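Local coordinates for ESX secretion system protein EccC (PDB 4NH0), which forms part of the ESX type VII secretion system that exports EsxA and EsxB, has weak intrinsic ATPase activity and might act as the translocase subunit, at residues A[690-695]-A[896-901]; A[769-774]-A[802-807]; A[918-923]-A[937-942]; A[1097-1102]-A[1131-1136]. All blocks are in the same frame, centred on the assembly; numbering follows the deposited sequence.

Interaction 1 (A[690-695]-A[896-901]); sequences QFYCLD and TAPPVR
Y692 turns its ring anti to its own carbonyl carbon (chi1 -60°), which sends the phenol out from strand 689-694 as far as the backbone of P898. Q690, two residues earlier, makes the same first turn (chi1 -68°) and then bends at chi2, setting CG against the loop while its amide swings off to P686 O and the backbone N of G766. The phenol OH donates to P898 O, which sits at the ring edge and in the ring plane. That hydrogen bond is modelled at 2.4 Å, too short to be trusted as a length. The proline ring also covers the hydroxyl, with P898 CD 3.7 Å from Y692 OH. Lower on the tyrosine, V900 CG2 comes obliquely to within 3.5 Å of Y692 CD2, the two side chains sliding past each other in opposite directions. Q690 CG meets P898 CD at 3.8 Å and A897 CB at 3.9 Å, its chain running at about a right angle to the proline. A phenylalanine in place of Y692 would keep the packing on V900 but would probably leave the carbonyl of P898 without its donor. F765, V768, S712 and T725 also pack on Y692, so the phenol is buried. The contact is therefore mostly apolar, with one hydroxyl tying the segment after helix 877-891 to the mixed sheet of the second FtsK domain.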
loop_
_atom_site.group_PDB
_atom_site.type_symbol
_atom_site.label_atom_id
_atom_site.label_comp_id
_atom_site.label_asym_id
_atom_site.label_seq_id
_atom_site.Cartn_x
_atom_site.Cartn_y
_atom_site.Cartn_z
ATOM N N GLN A 690 13.434 4.153 9.763
ATOM C CA GLN A 690 12.582 4.985 10.603
ATOM C C GLN A 690 11.337 5.407 9.832
ATOM O O GLN A 690 11.396 5.632 8.625
ATOM C CB GLN A 690 13.337 6.218 11.103
ATOM C CG GLN A 690 14.454 5.917 12.087
ATOM C CD GLN A 690 15.761 5.592 11.401
ATOM O OE1 GLN A 690 16.100 6.181 10.378
ATOM N NE2 GLN A 690 16.505 4.648 11.963
ATOM N N PHE A 691 10.212 5.514 10.531
ATOM C CA PHE A 691 8.947 5.855 9.890
ATOM C C PHE A 691 8.294 7.072 10.532
ATOM O O PHE A 691 8.189 7.163 11.752
ATOM C CB PHE A 691 7.987 4.667 9.938
ATOM C CG PHE A 691 8.520 3.431 9.277
ATOM C CD1 PHE A 691 9.267 2.512 9.994
ATOM C CD2 PHE A 691 8.274 3.186 7.938
ATOM C CE1 PHE A 691 9.759 1.375 9.386
ATOM C CE2 PHE A 691 8.764 2.051 7.326
ATOM C CZ PHE A 691 9.507 1.144 8.051
ATOM N N TYR A 692 7.856 8.005 9.695
ATOM C CA TYR A 692 7.164 9.198 10.162
ATOM C C TYR A 692 5.892 9.388 9.348
ATOM O O TYR A 692 5.943 9.635 8.143
ATOM C CB TYR A 692 8.078 10.418 10.067
ATOM C CG TYR A 692 9.335 10.265 10.891
ATOM C CD1 TYR A 692 10.475 9.685 10.354
ATOM C CD2 TYR A 692 9.374 10.680 12.213
ATOM C CE1 TYR A 692 11.621 9.533 11.108
ATOM C CE2 TYR A 692 10.515 10.532 12.974
ATOM C CZ TYR A 692 11.634 9.958 12.417
ATOM O OH TYR A 692 12.771 9.810 13.172
ATOM N N CYS A 693 4.750 9.267 10.015
ATOM C CA CYS A 693 3.481 9.107 9.320
ATOM C C CYS A 693 2.553 10.310 9.418
ATOM O O CYS A 693 2.507 11.003 10.433
ATOM C CB CYS A 693 2.757 7.872 9.853
ATOM S SG CYS A 693 3.789 6.395 9.935
ATOM N N LEU A 694 1.818 10.544 8.337
ATOM C CA LEU A 694 0.754 11.536 8.303
ATOM C C LEU A 694 -0.555 10.815 8.022
ATOM O O LEU A 694 -0.939 10.647 6.866
ATOM C CB LEU A 694 1.023 12.600 7.238
ATOM C CG LEU A 694 1.838 13.842 7.609
ATOM C CD1 LEU A 694 3.157 13.478 8.256
ATOM C CD2 LEU A 694 2.077 14.694 6.377
ATOM N N ASP A 695 -1.232 10.371 9.074
ATOM C CA ASP A 695 -2.416 9.542 8.896
ATOM C C ASP A 695 -3.605 10.363 8.418
ATOM O O ASP A 695 -4.326 10.956 9.211
ATOM C CB ASP A 695 -2.772 8.816 10.192
ATOM C CG ASP A 695 -3.626 7.588 9.954
ATOM O OD1 ASP A 695 -4.364 7.554 8.948
ATOM O OD2 ASP A 695 -3.553 6.646 10.769
ATOM N N THR A 896 15.654 3.805 20.077
ATOM C CA THR A 896 14.474 3.781 19.222
ATOM C C THR A 896 14.594 4.795 18.092
ATOM O O THR A 896 15.648 5.398 17.897
ATOM C CB THR A 896 13.193 4.073 20.023
ATOM O OG1 THR A 896 13.263 5.393 20.574
ATOM C CG2 THR A 896 13.031 3.068 21.150
ATOM N N ALA A 897 13.509 4.977 17.349
ATOM C CA ALA A 897 13.482 5.952 16.267
ATOM C C ALA A 897 13.430 7.366 16.826
ATOM O O ALA A 897 12.644 7.647 17.730
ATOM C CB ALA A 897 12.299 5.698 15.351
ATOM N N PRO A 898 14.275 8.258 16.292
ATOM C CA PRO A 898 14.336 9.655 16.734
ATOM C C PRO A 898 12.995 10.359 16.571
ATOM O O PRO A 898 12.398 10.284 15.499
ATOM C CB PRO A 898 15.393 10.270 15.814
ATOM C CG PRO A 898 16.212 9.119 15.356
ATOM C CD PRO A 898 15.259 7.976 15.235
ATOM N N PRO A 899 12.526 11.037 17.626
ATOM C CA PRO A 899 11.225 11.705 17.595
ATOM C C PRO A 899 11.260 12.988 16.780
ATOM O O PRO A 899 12.338 13.513 16.510
ATOM C CB PRO A 899 10.960 12.005 19.069
ATOM C CG PRO A 899 12.318 12.222 19.631
ATOM C CD PRO A 899 13.220 11.253 18.907
ATOM N N VAL A 900 10.090 13.480 16.390
ATOM C CA VAL A 900 10.001 14.765 15.716
ATOM C C VAL A 900 9.965 15.879 16.749
ATOM O O VAL A 900 8.993 16.018 17.489
ATOM C CB VAL A 900 8.759 14.855 14.815
ATOM C CG1 VAL A 900 8.582 16.271 14.297
ATOM C CG2 VAL A 900 8.872 13.877 13.663
ATOM N N ARG A 901 11.038 16.659 16.809
ATOM C CA ARG A 901 11.116 17.774 17.741
ATOM C C ARG A 901 10.237 18.915 17.254
ATOM O O ARG A 901 10.166 19.185 16.056
ATOM C CB ARG A 901 12.564 18.234 17.906
ATOM C CG ARG A 901 13.284 18.458 16.594
ATOM C CD ARG A 901 14.786 18.334 16.748
ATOM N NE ARG A 901 15.465 18.448 15.463
ATOM C CZ ARG A 901 16.099 19.540 15.051
ATOM N NH1 ARG A 901 16.150 20.610 15.829
ATOM N NH2 ARG A 901 16.688 19.559 13.863
#

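Interaction 2 (A[769-774]-A[802-807]); sequences FLVVDN and HVVLSS
V804 N donates to L770 O over 2.8 Å, the shortest of four hydrogen bonds that zip strand 767-772 to strand 801-807. L770 N reaches H802 O on one side of it, V772 N reaches V804 O on the other, and S806 N closes the ladder on V772 O. Over 769-772 and 802-807 the strands run parallel, 13° apart, their axes 4.6 Å from each other. On the face carrying F769, V771, H802 and V804, the two rings form an offset stack, centroids 4.5 Å apart and planes at 16°. F769 CE2 lies over one face of the imidazole near its rim, 3.5 Å from H802 CG, and both imidazole nitrogens are bonded, NE2 to D767 and ND1 to the carbonyl of G657, which fixes the ring's rotation. V804 CG2 meets the phenyl edge, 4.1 Å from F769 CD2. An alanine at F769 would probably open a gap beside the imidazole, which would lose its stacking partner. On the reverse face V772 CG2 touches L805 CD2 at 3.7 Å, and helix 784-795 packs over L770, V772 and V803. At the end of the ladder the side chain of S806 packs on K669, just past it the side chain of D773 lies about 4 Å from the bound magnesium, and N774 caps the start of helix 775-781 through weak bonds from OD1. Two neighbouring parallel strands joined through helices make a beta-alpha-beta crossover, and the aspartate beside the metal is consistent with the Walker B position of a P-loop NTPase.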
loop_
_atom_site.group_PDB
_atom_site.type_symbol
_atom_site.label_atom_id
_atom_site.label_comp_id
_atom_site.label_asym_id
_atom_site.label_seq_id
_atom_site.Cartn_x
_atom_site.Cartn_y
_atom_site.Cartn_z
ATOM N N PHE A 769 11.465 6.886 6.192
ATOM C CA PHE A 769 10.264 6.749 5.380
ATOM C C PHE A 769 9.182 7.724 5.826
ATOM O O PHE A 769 8.717 7.672 6.964
ATOM C CB PHE A 769 9.736 5.316 5.446
ATOM C CG PHE A 769 10.657 4.300 4.837
ATOM C CD1 PHE A 769 11.682 3.741 5.580
ATOM C CD2 PHE A 769 10.494 3.899 3.525
ATOM C CE1 PHE A 769 12.530 2.807 5.020
ATOM C CE2 PHE A 769 11.339 2.965 2.962
ATOM C CZ PHE A 769 12.358 2.419 3.710
ATOM N N LEU A 770 8.791 8.618 4.925
ATOM C CA LEU A 770 7.710 9.558 5.193
ATOM C C LEU A 770 6.402 9.029 4.621
ATOM O O LEU A 770 6.237 8.941 3.405
ATOM C CB LEU A 770 8.031 10.933 4.608
ATOM C CG LEU A 770 6.950 12.002 4.757
ATOM C CD1 LEU A 770 6.704 12.312 6.221
ATOM C CD2 LEU A 770 7.336 13.260 4.001
ATOM N N VAL A 771 5.472 8.674 5.501
ATOM C CA VAL A 771 4.221 8.057 5.080
ATOM C C VAL A 771 3.049 9.031 5.129
ATOM O O VAL A 771 2.801 9.670 6.150
ATOM C CB VAL A 771 3.885 6.836 5.952
ATOM C CG1 VAL A 771 2.659 6.123 5.412
ATOM C CG2 VAL A 771 5.068 5.886 6.010
ATOM N N VAL A 772 2.334 9.137 4.015
ATOM C CA VAL A 772 1.116 9.933 3.950
ATOM C C VAL A 772 -0.040 9.048 3.501
ATOM O O VAL A 772 0.016 8.442 2.433
ATOM C CB VAL A 772 1.263 11.126 2.992
ATOM C CG1 VAL A 772 -0.040 11.900 2.904
ATOM C CG2 VAL A 772 2.393 12.034 3.447
ATOM N N ASP A 773 -1.083 8.974 4.319
ATOM C CA ASP A 773 -2.180 8.044 4.071
ATOM C C ASP A 773 -3.114 8.524 2.960
ATOM O O ASP A 773 -3.491 7.749 2.085
ATOM C CB ASP A 773 -2.971 7.810 5.357
ATOM C CG ASP A 773 -3.657 6.459 5.383
ATOM O OD1 ASP A 773 -3.859 5.871 4.302
ATOM O OD2 ASP A 773 -3.998 5.987 6.488
ATOM N N ASN A 774 -3.495 9.797 2.998
ATOM C CA ASN A 774 -4.347 10.361 1.957
ATOM C C ASN A 774 -3.729 11.623 1.383
ATOM O O ASN A 774 -3.854 12.705 1.957
ATOM C CB ASN A 774 -5.738 10.658 2.506
ATOM C CG ASN A 774 -6.773 10.886 1.424
ATOM O OD1 ASN A 774 -6.457 11.317 0.317
ATOM N ND2 ASN A 774 -8.029 10.605 1.750
ATOM N N HIS A 802 12.888 8.173 1.778
ATOM C CA HIS A 802 11.838 7.590 0.957
ATOM C C HIS A 802 10.490 8.215 1.279
ATOM O O HIS A 802 10.224 8.577 2.424
ATOM C CB HIS A 802 11.758 6.077 1.167
ATOM C CG HIS A 802 13.075 5.374 1.074
ATOM N ND1 HIS A 802 13.417 4.573 0.006
ATOM C CD2 HIS A 802 14.128 5.338 1.923
ATOM C CE1 HIS A 802 14.627 4.081 0.197
ATOM N NE2 HIS A 802 15.081 4.530 1.352
ATOM N N VAL A 803 9.640 8.340 0.267
ATOM C CA VAL A 803 8.259 8.741 0.493
ATOM C C VAL A 803 7.336 7.559 0.228
ATOM O O VAL A 803 7.527 6.805 -0.727
ATOM C CB VAL A 803 7.847 9.944 -0.389
ATOM C CG1 VAL A 803 8.622 11.187 0.012
ATOM C CG2 VAL A 803 8.053 9.638 -1.862
ATOM N N VAL A 804 6.353 7.381 1.099
ATOM C CA VAL A 804 5.340 6.354 0.909
ATOM C C VAL A 804 3.975 7.023 0.905
ATOM O O VAL A 804 3.383 7.263 1.956
ATOM C CB VAL A 804 5.400 5.275 2.002
ATOM C CG1 VAL A 804 4.352 4.206 1.747
ATOM C CG2 VAL A 804 6.787 4.656 2.057
ATOM N N LEU A 805 3.486 7.335 -0.289
ATOM C CA LEU A 805 2.278 8.132 -0.434
ATOM C C LEU A 805 1.098 7.299 -0.911
ATOM O O LEU A 805 1.249 6.413 -1.751
ATOM C CB LEU A 805 2.529 9.285 -1.402
ATOM C CG LEU A 805 3.797 10.089 -1.118
ATOM C CD1 LEU A 805 4.045 11.102 -2.216
ATOM C CD2 LEU A 805 3.703 10.772 0.232
ATOM N N SER A 806 -0.078 7.592 -0.370
ATOM C CA SER A 806 -1.293 6.898 -0.768
ATOM C C SER A 806 -2.434 7.876 -1.012
ATOM O O SER A 806 -2.524 8.918 -0.365
ATOM C CB SER A 806 -1.699 5.874 0.290
ATOM O OG SER A 806 -2.960 5.306 -0.014
ATOM N N SER A 807 -3.302 7.529 -1.955
ATOM C CA SER A 807 -4.459 8.352 -2.280
ATOM C C SER A 807 -5.549 7.500 -2.918
ATOM O O SER A 807 -5.410 6.282 -3.024
ATOM C CB SER A 807 -4.063 9.495 -3.213
ATOM O OG SER A 807 -5.173 10.327 -3.496
#

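Interaction 3 (A[918-923]-A[937-942]); sequences SGTRIP and DFNTDP
R921 and D937 face each other without forming a salt bridge: their closest atoms are the carbons R921 CG and D937 CG, 4.2 Å apart, and R921 NE stays 5.9 Å from D937 OD1. The two residues flank the beta-hairpin of strands 922-927 and 933-936 in the third ATPase module, and just past it D937 opens an Asx turn. The arginine spends its charge elsewhere, in a cation-pi contact with Y935. In the turn, D937 OD2 accepts from N939 N at 3.2 Å, the donor standing well above the carboxylate plane. The backbone oxygen D937 O is gripped twice by one residue, T940 OG1 at 2.8 Å and T940 N at 3.1 Å, fixing the chain's turn. S918 OG, on the last residue of helix 915-918, bonds R921 O across the turn that leaves the helix through G919. T920 OG1 comes 3.5 Å from N939 ND2 at a poor angle, with no hydrogen bond, and the side chains cross at about a right angle. Beneath this partly exposed layer lies the buried part of the contact. F938 sets its ring edge-to-face on F1041, and I922, its side chain about 13 Å from the bound ATP, packs on I965 and R968 of helix 954-968. With CG1 anti to the carbonyl carbon (chi1 -49°), I922 stretches out toward the phenyl, where its CD1 meets the ring edge in plane, 3.9 Å from F938 CE2.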
loop_
_atom_site.group_PDB
_atom_site.type_symbol
_atom_site.label_atom_id
_atom_site.label_comp_id
_atom_site.label_asym_id
_atom_site.label_seq_id
_atom_site.Cartn_x
_atom_site.Cartn_y
_atom_site.Cartn_z
ATOM N N SER A 918 25.752 36.554 19.306
ATOM C CA SER A 918 24.933 37.160 18.263
ATOM C C SER A 918 25.465 38.511 17.810
ATOM O O SER A 918 25.368 38.862 16.635
ATOM C CB SER A 918 23.494 37.320 18.753
ATOM O OG SER A 918 23.411 38.311 19.761
ATOM N N GLY A 919 26.025 39.268 18.745
ATOM C CA GLY A 919 26.453 40.623 18.460
ATOM C C GLY A 919 25.331 41.591 18.769
ATOM O O GLY A 919 24.543 41.354 19.681
ATOM N N THR A 920 25.245 42.674 18.003
ATOM C CA THR A 920 24.211 43.681 18.217
ATOM C C THR A 920 22.816 43.153 17.889
ATOM O O THR A 920 21.814 43.759 18.259
ATOM C CB THR A 920 24.476 44.944 17.381
ATOM O OG1 THR A 920 24.787 44.571 16.034
ATOM C CG2 THR A 920 25.638 45.729 17.959
ATOM N N ARG A 921 22.757 42.023 17.193
ATOM C CA ARG A 921 21.487 41.381 16.889
ATOM C C ARG A 921 20.873 40.790 18.150
ATOM O O ARG A 921 21.587 40.313 19.030
ATOM C CB ARG A 921 21.678 40.295 15.835
ATOM C CG ARG A 921 22.445 40.765 14.619
ATOM C CD ARG A 921 23.342 39.670 14.091
ATOM N NE ARG A 921 22.578 38.517 13.633
ATOM C CZ ARG A 921 23.108 37.324 13.393
ATOM N NH1 ARG A 921 24.406 37.128 13.573
ATOM N NH2 ARG A 921 22.341 36.328 12.975
ATOM N N ILE A 922 19.548 40.825 18.237
ATOM C CA ILE A 922 18.851 40.343 19.420
ATOM C C ILE A 922 17.898 39.202 19.086
ATOM O O ILE A 922 16.869 39.418 18.450
ATOM C CB ILE A 922 18.053 41.470 20.099
ATOM C CG1 ILE A 922 18.926 42.710 20.283
ATOM C CG2 ILE A 922 17.494 40.999 21.429
ATOM C CD1 ILE A 922 18.179 43.905 20.826
ATOM N N PRO A 923 18.239 37.980 19.516
ATOM C CA PRO A 923 17.351 36.833 19.315
ATOM C C PRO A 923 16.093 36.958 20.163
ATOM O O PRO A 923 16.180 37.341 21.327
ATOM C CB PRO A 923 18.204 35.646 19.762
ATOM C CG PRO A 923 19.168 36.228 20.731
ATOM C CD PRO A 923 19.476 37.603 20.219
ATOM N N ASP A 937 17.577 43.073 14.203
ATOM C CA ASP A 937 18.756 43.912 14.034
ATOM C C ASP A 937 18.364 45.372 13.835
ATOM O O ASP A 937 17.962 45.772 12.745
ATOM C CB ASP A 937 19.594 43.415 12.856
ATOM C CG ASP A 937 20.892 44.178 12.703
ATOM O OD1 ASP A 937 21.554 44.012 11.659
ATOM O OD2 ASP A 937 21.247 44.942 13.622
ATOM N N PHE A 938 18.496 46.164 14.895
ATOM C CA PHE A 938 18.080 47.561 14.872
ATOM C C PHE A 938 19.061 48.469 14.134
ATOM O O PHE A 938 18.951 49.692 14.200
ATOM C CB PHE A 938 17.880 48.076 16.297
ATOM C CG PHE A 938 16.693 47.481 16.996
ATOM C CD1 PHE A 938 15.408 47.763 16.568
ATOM C CD2 PHE A 938 16.859 46.647 18.087
ATOM C CE1 PHE A 938 14.313 47.220 17.208
ATOM C CE2 PHE A 938 15.766 46.101 18.731
ATOM C CZ PHE A 938 14.493 46.389 18.291
ATOM N N ASN A 939 20.020 47.873 13.436
ATOM C CA ASN A 939 20.932 48.638 12.597
ATOM C C ASN A 939 20.462 48.620 11.149
ATOM O O ASN A 939 20.915 49.414 10.326
ATOM C CB ASN A 939 22.357 48.092 12.699
ATOM C CG ASN A 939 22.996 48.381 14.042
ATOM O OD1 ASN A 939 22.654 49.357 14.708
ATOM N ND2 ASN A 939 23.935 47.532 14.444
ATOM N N THR A 940 19.547 47.705 10.852
ATOM C CA THR A 940 18.988 47.578 9.513
ATOM C C THR A 940 17.581 48.165 9.458
ATOM O O THR A 940 17.292 49.033 8.636
ATOM C CB THR A 940 18.949 46.110 9.060
ATOM O OG1 THR A 940 18.250 45.328 10.035
ATOM C CG2 THR A 940 20.359 45.568 8.909
ATOM N N ASP A 941 16.710 47.684 10.338
ATOM C CA ASP A 941 15.356 48.211 10.448
ATOM C C ASP A 941 15.116 48.740 11.858
ATOM O O ASP A 941 15.183 47.988 12.828
ATOM C CB ASP A 941 14.328 47.139 10.090
ATOM C CG ASP A 941 14.410 46.716 8.637
ATOM O OD1 ASP A 941 14.847 47.535 7.803
ATOM O OD2 ASP A 941 14.036 45.566 8.327
ATOM N N PRO A 942 14.832 50.045 11.972
ATOM C CA PRO A 942 14.785 50.768 13.247
ATOM C C PRO A 942 13.599 50.434 14.155
ATOM O O PRO A 942 13.716 50.612 15.366
ATOM C CB PRO A 942 14.712 52.232 12.807
ATOM C CG PRO A 942 14.073 52.188 11.474
ATOM C CD PRO A 942 14.568 50.933 10.827
#

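Interaction 4 (A[1097-1102]-A[1131-1136]); sequences EMASPG and VERRSG
G1102 and V1131 form a hydrogen-bonded antiparallel pair, with G1102 N donating to V1131 O at 2.8 Å and V1131 N returning a bond to G1102 O at 2.7 Å. This bridge fastens strand 1102-1104 to the first arm of the beta-hairpin built from strands 1127-1132 and 1136-1144. It lies in the mixed sheet of the third ATPase module, whose strand 1136-1144 carries the ATP-binding residues T1142 and A1143. The hairpin's turn is held by E1132 N, which bonds G1136 O at 3.0 Å. V1131 O also has P1101 CA 3.4 Å away in a CA-H...O contact. P1101, next to the bridge, bonds through its backbone to L945, while the side chain of V1131 touches L1115. Side chains add little across the contact itself. A1099, whose backbone takes positive phi (57°), points its methyl at the hairpin, where R1133 runs out with CG anti to the backbone N (chi1 -179°) and bends at chi3. The arginine thus offers its aliphatic part and not its charge: R1133 CD lies 4.0 Å from A1099 CB.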
loop_
_atom_site.group_PDB
_atom_site.type_symbol
_atom_site.label_atom_id
_atom_site.label_comp_id
_atom_site.label_asym_id
_atom_site.label_seq_id
_atom_site.Cartn_x
_atom_site.Cartn_y
_atom_site.Cartn_z
ATOM N N GLU A 1097 4.122 50.926 6.883
ATOM C CA GLU A 1097 4.425 51.374 5.530
ATOM C C GLU A 1097 5.911 51.252 5.218
ATOM O O GLU A 1097 6.289 50.914 4.099
ATOM C CB GLU A 1097 3.967 52.820 5.329
ATOM C CG GLU A 1097 4.021 53.289 3.884
ATOM C CD GLU A 1097 3.582 54.729 3.720
ATOM O OE1 GLU A 1097 3.213 55.359 4.733
ATOM O OE2 GLU A 1097 3.603 55.231 2.577
ATOM N N MET A 1098 6.751 51.520 6.212
ATOM C CA MET A 1098 8.195 51.460 6.015
ATOM C C MET A 1098 8.735 50.053 6.251
ATOM O O MET A 1098 9.932 49.867 6.470
ATOM C CB MET A 1098 8.905 52.467 6.922
ATOM C CG MET A 1098 8.675 52.274 8.404
ATOM S SD MET A 1098 9.247 53.706 9.335
ATOM C CE MET A 1098 10.884 53.926 8.643
ATOM N N ALA A 1099 7.836 49.073 6.205
ATOM C CA ALA A 1099 8.187 47.655 6.247
ATOM C C ALA A 1099 9.004 47.270 7.474
ATOM O O ALA A 1099 10.011 46.574 7.362
ATOM C CB ALA A 1099 8.937 47.268 4.981
ATOM N N SER A 1100 8.566 47.719 8.644
ATOM C CA SER A 1100 9.223 47.350 9.888
ATOM C C SER A 1100 8.919 45.900 10.236
ATOM O O SER A 1100 7.843 45.401 9.917
ATOM C CB SER A 1100 8.780 48.271 11.025
ATOM O OG SER A 1100 9.246 49.590 10.819
ATOM N N PRO A 1101 9.878 45.213 10.876
ATOM C CA PRO A 1101 9.660 43.843 11.345
ATOM C C PRO A 1101 8.507 43.786 12.335
ATOM O O PRO A 1101 8.367 44.688 13.157
ATOM C CB PRO A 1101 10.984 43.486 12.021
ATOM C CG PRO A 1101 11.984 44.384 11.387
ATOM C CD PRO A 1101 11.257 45.663 11.128
ATOM N N GLY A 1102 7.690 42.744 12.253
ATOM C CA GLY A 1102 6.520 42.653 13.101
ATOM C C GLY A 1102 6.205 41.253 13.577
ATOM O O GLY A 1102 6.746 40.274 13.068
ATOM N N VAL A 1131 6.893 38.596 10.900
ATOM C CA VAL A 1131 6.873 39.170 9.563
ATOM C C VAL A 1131 8.053 40.108 9.349
ATOM O O VAL A 1131 8.213 41.100 10.057
ATOM C CB VAL A 1131 5.567 39.936 9.292
ATOM C CG1 VAL A 1131 5.652 40.677 7.969
ATOM C CG2 VAL A 1131 4.385 38.983 9.297
ATOM N N GLU A 1132 8.875 39.775 8.363
ATOM C CA GLU A 1132 10.029 40.583 8.001
ATOM C C GLU A 1132 9.982 40.830 6.499
ATOM O O GLU A 1132 9.407 40.029 5.763
ATOM C CB GLU A 1132 11.325 39.879 8.409
ATOM C CG GLU A 1132 12.590 40.697 8.229
ATOM C CD GLU A 1132 13.814 39.824 8.032
ATOM O OE1 GLU A 1132 13.772 38.640 8.430
ATOM O OE2 GLU A 1132 14.816 40.320 7.477
ATOM N N ARG A 1133 10.566 41.937 6.049
ATOM C CA ARG A 1133 10.579 42.272 4.628
ATOM C C ARG A 1133 11.198 41.140 3.822
ATOM O O ARG A 1133 10.672 40.744 2.783
ATOM C CB ARG A 1133 11.339 43.575 4.380
ATOM C CG ARG A 1133 11.375 43.995 2.920
ATOM C CD ARG A 1133 11.761 45.458 2.768
ATOM N NE ARG A 1133 13.099 45.735 3.281
ATOM C CZ ARG A 1133 14.216 45.505 2.600
ATOM N NH1 ARG A 1133 14.156 44.988 1.382
ATOM N NH2 ARG A 1133 15.394 45.788 3.139
ATOM N N ARG A 1134 12.317 40.624 4.310
ATOM C CA ARG A 1134 12.913 39.437 3.723
ATOM C C ARG A 1134 12.426 38.241 4.520
ATOM O O ARG A 1134 11.991 38.398 5.663
ATOM C CB ARG A 1134 14.435 39.535 3.725
ATOM C CG ARG A 1134 14.934 40.967 3.830
ATOM C CD ARG A 1134 16.281 41.159 3.157
ATOM N NE ARG A 1134 16.851 42.465 3.467
ATOM C CZ ARG A 1134 17.768 43.070 2.723
ATOM N NH1 ARG A 1134 18.219 42.482 1.624
ATOM N NH2 ARG A 1134 18.237 44.258 3.076
ATOM N N SER A 1135 12.462 37.064 3.901
ATOM C CA SER A 1135 11.945 35.819 4.484
ATOM C C SER A 1135 10.426 35.849 4.690
ATOM O O SER A 1135 9.811 34.810 4.930
ATOM C CB SER A 1135 12.644 35.500 5.811
ATOM O OG SER A 1135 12.244 36.396 6.835
ATOM N N GLY A 1136 9.828 37.032 4.590
ATOM C CA GLY A 1136 8.386 37.183 4.662
ATOM C C GLY A 1136 7.760 36.780 5.980
ATOM O O GLY A 1136 8.239 37.143 7.053
#

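In the fold
Going along the chain, interaction 1 opens first at strand 689-694 and closes about 200 residues later, after helix 877-891. Interaction 2 is nested inside that loop, joining 769-774 to 802-807 across a short helical excursion. The two touch directly, since strands 689-694 and 767-772 are neighbours in the sheet of the second FtsK domain. Interactions 3 and 4 follow in series, interaction 3 closing the hairpin 922-936 and interaction 4 a 28-residue excursion, both in the sheet of the third ATPase module. Their loops meet where D941 packs on P1101. Between the two pairs there is no contact: the nearest atoms of interactions 1 and 3 are about 16 Å apart.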